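Local coordinates for glyoxalase family protein (Listeria monocytogenes, PDB 2P7O) that catalyses the hydration of the antibiotic fosfomycin, probably with manganese as its cofactor, and so confers fosfomycin resistance, at residues A[83-94]-A[106-114]. Sequence-based numbering, arbitrary orientation.
Sequences TERIKALGVEMK and SIYFYDFDN
Ile86, on helix 79-89, lowers CD1 onto one face of the Phe109 ring, 3.4 Å from its centroid and 18° off the ring normal. Phe109 places CG between its backbone N and carbonyl carbon (chi1 58°), turning the ring under the helix, where Phe21 of helix 15-26 also packs against it. Beside this pair, Met93 brings CE tightly against Ile107 CG2, at 3.4 Å. The helix thus covers one face of the βαβββ module characteristic of the glyoxalase fold, whose edge strand 93-94 runs antiparallel to 106-110. Two backbone bonds join these strands, Tyr110 N to Glu92 O (3.0 Å) and Lys94 N to Tyr108 O (2.9 Å). On the other face the Tyr108 side chain comes within about 3 Å of the bound manganese ion, nearest atoms, and its OH is hydrogen-bonded to Glu126, a manganese ligand. Along the looser outer margin, the Glu92 chain lies beside the Tyr110 ring, the carboxylate turned 70° from it and OE1 salt-bridged to Arg65. Lys94 sets NZ at the edge of the same ring. Farther on, exposed Phe112 receives Val91 CG1 over one face, while a water links Glu92 N to Asp111 O.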
# COMPACT_ATOMS: atom_id res chain seq x y z
N THR A 83 8.15 -2.52 -19.39
CA THR A 83 7.81 -1.21 -19.92
C THR A 83 6.86 -1.33 -21.11
O THR A 83 5.91 -0.54 -21.28
CB THR A 83 9.07 -0.42 -20.30
OG1 THR A 83 9.82 -0.15 -19.09
CG2 THR A 83 8.72 0.94 -20.91
N GLU A 84 7.11 -2.36 -21.89
CA GLU A 84 6.24 -2.56 -23.06
C GLU A 84 4.83 -2.98 -22.63
O GLU A 84 3.80 -2.68 -23.25
CB GLU A 84 6.81 -3.74 -23.87
CG GLU A 84 8.23 -3.50 -24.36
CD GLU A 84 8.25 -2.93 -25.76
OE1 GLU A 84 7.71 -3.59 -26.67
OE2 GLU A 84 8.83 -1.83 -25.95
N ARG A 85 4.85 -3.92 -21.66
CA ARG A 85 3.54 -4.44 -21.24
C ARG A 85 2.70 -3.28 -20.75
O ARG A 85 1.48 -3.30 -20.98
CB ARG A 85 3.76 -5.57 -20.27
CG ARG A 85 4.07 -6.91 -20.97
CD ARG A 85 3.68 -7.96 -19.93
NE ARG A 85 4.80 -8.33 -19.08
CZ ARG A 85 4.78 -9.55 -18.52
NH1 ARG A 85 3.72 -10.29 -18.81
NH2 ARG A 85 5.77 -9.98 -17.78
N ILE A 86 3.31 -2.28 -20.09
CA ILE A 86 2.52 -1.17 -19.54
C ILE A 86 2.06 -0.21 -20.61
O ILE A 86 0.92 0.27 -20.61
CB ILE A 86 3.45 -0.38 -18.57
CG1 ILE A 86 4.08 -1.37 -17.59
CG2 ILE A 86 2.62 0.70 -17.91
CD1 ILE A 86 3.24 -1.52 -16.36
N LYS A 87 2.95 0.13 -21.54
CA LYS A 87 2.53 1.09 -22.58
C LYS A 87 1.37 0.50 -23.41
O LYS A 87 0.37 1.12 -23.70
CB LYS A 87 3.69 1.42 -23.53
CG LYS A 87 4.95 1.96 -22.93
CD LYS A 87 6.13 1.92 -23.90
CE LYS A 87 6.87 3.25 -23.94
NZ LYS A 87 8.35 3.18 -23.97
N ALA A 88 1.51 -0.76 -23.79
CA ALA A 88 0.45 -1.48 -24.47
C ALA A 88 -0.90 -1.36 -23.78
O ALA A 88 -1.91 -1.39 -24.52
CB ALA A 88 0.79 -2.99 -24.56
N LEU A 89 -0.91 -1.20 -22.47
CA LEU A 89 -2.20 -1.07 -21.80
C LEU A 89 -2.67 0.37 -21.92
O LEU A 89 -3.88 0.57 -21.87
CB LEU A 89 -2.21 -1.58 -20.37
CG LEU A 89 -3.52 -1.89 -19.66
CD1 LEU A 89 -4.07 -3.26 -20.01
CD2 LEU A 89 -3.35 -1.84 -18.15
N GLY A 90 -1.74 1.31 -22.17
CA GLY A 90 -2.21 2.68 -22.43
C GLY A 90 -2.21 3.53 -21.16
O GLY A 90 -2.42 4.77 -21.28
N VAL A 91 -1.94 2.95 -19.99
CA VAL A 91 -1.91 3.74 -18.76
C VAL A 91 -0.85 4.83 -18.72
O VAL A 91 0.09 4.84 -19.50
CB VAL A 91 -1.79 2.86 -17.49
CG1 VAL A 91 -3.03 1.98 -17.42
CG2 VAL A 91 -0.50 2.05 -17.56
N GLU A 92 -1.10 5.82 -17.83
CA GLU A 92 -0.15 6.95 -17.80
C GLU A 92 1.13 6.39 -17.18
O GLU A 92 1.10 5.67 -16.18
CB GLU A 92 -0.76 8.03 -16.91
CG GLU A 92 0.24 9.04 -16.42
CD GLU A 92 -0.36 10.29 -15.83
OE1 GLU A 92 -1.48 10.66 -16.26
OE2 GLU A 92 0.35 10.92 -15.01
N MET A 93 2.27 6.75 -17.78
CA MET A 93 3.55 6.28 -17.28
C MET A 93 4.52 7.46 -17.20
O MET A 93 4.53 8.21 -18.18
CB MET A 93 4.13 5.24 -18.24
CG MET A 93 5.56 4.91 -17.85
SD MET A 93 6.51 4.00 -19.08
CE MET A 93 6.04 2.34 -18.59
N LYS A 94 5.26 7.52 -16.11
CA LYS A 94 6.34 8.50 -15.97
C LYS A 94 7.59 7.94 -16.67
O LYS A 94 8.23 7.05 -16.08
CB LYS A 94 6.61 8.81 -14.49
CG LYS A 94 5.29 9.07 -13.73
CD LYS A 94 5.51 9.94 -12.51
CE LYS A 94 5.06 11.37 -12.79
NZ LYS A 94 3.83 11.70 -12.02
N SER A 106 13.71 1.82 -12.21
CA SER A 106 12.32 1.71 -11.83
C SER A 106 11.44 2.24 -12.97
O SER A 106 11.80 3.19 -13.70
CB SER A 106 12.08 2.47 -10.51
OG SER A 106 12.62 1.72 -9.44
N ILE A 107 10.26 1.62 -13.01
CA ILE A 107 9.15 2.10 -13.80
C ILE A 107 7.99 2.55 -12.90
O ILE A 107 7.48 1.83 -12.04
CB ILE A 107 8.61 0.97 -14.69
CG1 ILE A 107 9.72 0.11 -15.30
CG2 ILE A 107 7.68 1.54 -15.72
CD1 ILE A 107 9.15 -1.18 -15.92
N TYR A 108 7.60 3.80 -13.09
CA TYR A 108 6.51 4.37 -12.31
C TYR A 108 5.35 4.65 -13.24
O TYR A 108 5.57 5.25 -14.31
CB TYR A 108 7.01 5.72 -11.76
CG TYR A 108 7.90 5.63 -10.55
CD1 TYR A 108 9.27 5.65 -10.68
CD2 TYR A 108 7.36 5.56 -9.27
CE1 TYR A 108 10.11 5.58 -9.58
CE2 TYR A 108 8.20 5.51 -8.16
CZ TYR A 108 9.58 5.54 -8.33
OH TYR A 108 10.40 5.48 -7.20
N PHE A 109 4.17 4.18 -12.85
CA PHE A 109 3.01 4.23 -13.73
C PHE A 109 1.74 4.17 -12.90
O PHE A 109 1.73 3.80 -11.71
CB PHE A 109 3.05 3.09 -14.77
CG PHE A 109 3.10 1.71 -14.12
CD1 PHE A 109 2.02 0.85 -14.07
CD2 PHE A 109 4.29 1.28 -13.58
CE1 PHE A 109 2.11 -0.40 -13.47
CE2 PHE A 109 4.44 0.03 -13.01
CZ PHE A 109 3.36 -0.82 -12.99
N TYR A 110 0.62 4.62 -13.43
CA TYR A 110 -0.62 4.66 -12.64
C TYR A 110 -1.56 3.56 -13.11
O TYR A 110 -1.31 3.04 -14.19
CB TYR A 110 -1.40 5.99 -12.90
CG TYR A 110 -0.56 7.16 -12.45
CD1 TYR A 110 0.43 7.64 -13.33
CD2 TYR A 110 -0.70 7.72 -11.19
CE1 TYR A 110 1.23 8.70 -12.93
CE2 TYR A 110 0.13 8.79 -10.81
CZ TYR A 110 1.08 9.24 -11.67
OH TYR A 110 1.88 10.31 -11.32
N ASP A 111 -2.59 3.26 -12.31
CA ASP A 111 -3.61 2.34 -12.84
C ASP A 111 -4.70 3.17 -13.51
O ASP A 111 -4.39 4.23 -14.06
CB ASP A 111 -4.20 1.40 -11.79
CG ASP A 111 -4.81 2.11 -10.59
OD1 ASP A 111 -5.35 1.38 -9.70
OD2 ASP A 111 -4.79 3.35 -10.56
N PHE A 112 -5.94 2.71 -13.43
CA PHE A 112 -7.03 3.49 -14.04
C PHE A 112 -7.72 4.34 -12.98
O PHE A 112 -8.74 4.95 -13.30
CB PHE A 112 -8.04 2.52 -14.65
CG PHE A 112 -7.49 1.70 -15.82
CD1 PHE A 112 -7.32 0.32 -15.78
CD2 PHE A 112 -7.15 2.34 -17.00
CE1 PHE A 112 -6.82 -0.37 -16.86
CE2 PHE A 112 -6.64 1.64 -18.09
CZ PHE A 112 -6.50 0.27 -18.04
N ASP A 113 -7.18 4.38 -11.76
CA ASP A 113 -7.89 5.07 -10.66
C ASP A 113 -6.92 5.92 -9.85
O ASP A 113 -7.10 6.04 -8.61
CB ASP A 113 -8.51 3.98 -9.74
CG ASP A 113 -9.61 3.25 -10.52
OD1 ASP A 113 -10.75 3.77 -10.59
OD2 ASP A 113 -9.35 2.18 -11.11
N ASN A 114 -5.93 6.53 -10.52
CA ASN A 114 -5.02 7.42 -9.80
C ASN A 114 -4.25 6.79 -8.65
O ASN A 114 -3.73 7.53 -7.81
CB ASN A 114 -5.67 8.72 -9.32
CG ASN A 114 -5.98 9.66 -10.47
OD1 ASN A 114 -6.66 10.67 -10.25
ND2 ASN A 114 -5.57 9.34 -11.68
O HOH W 1 -3.59 5.68 -16.13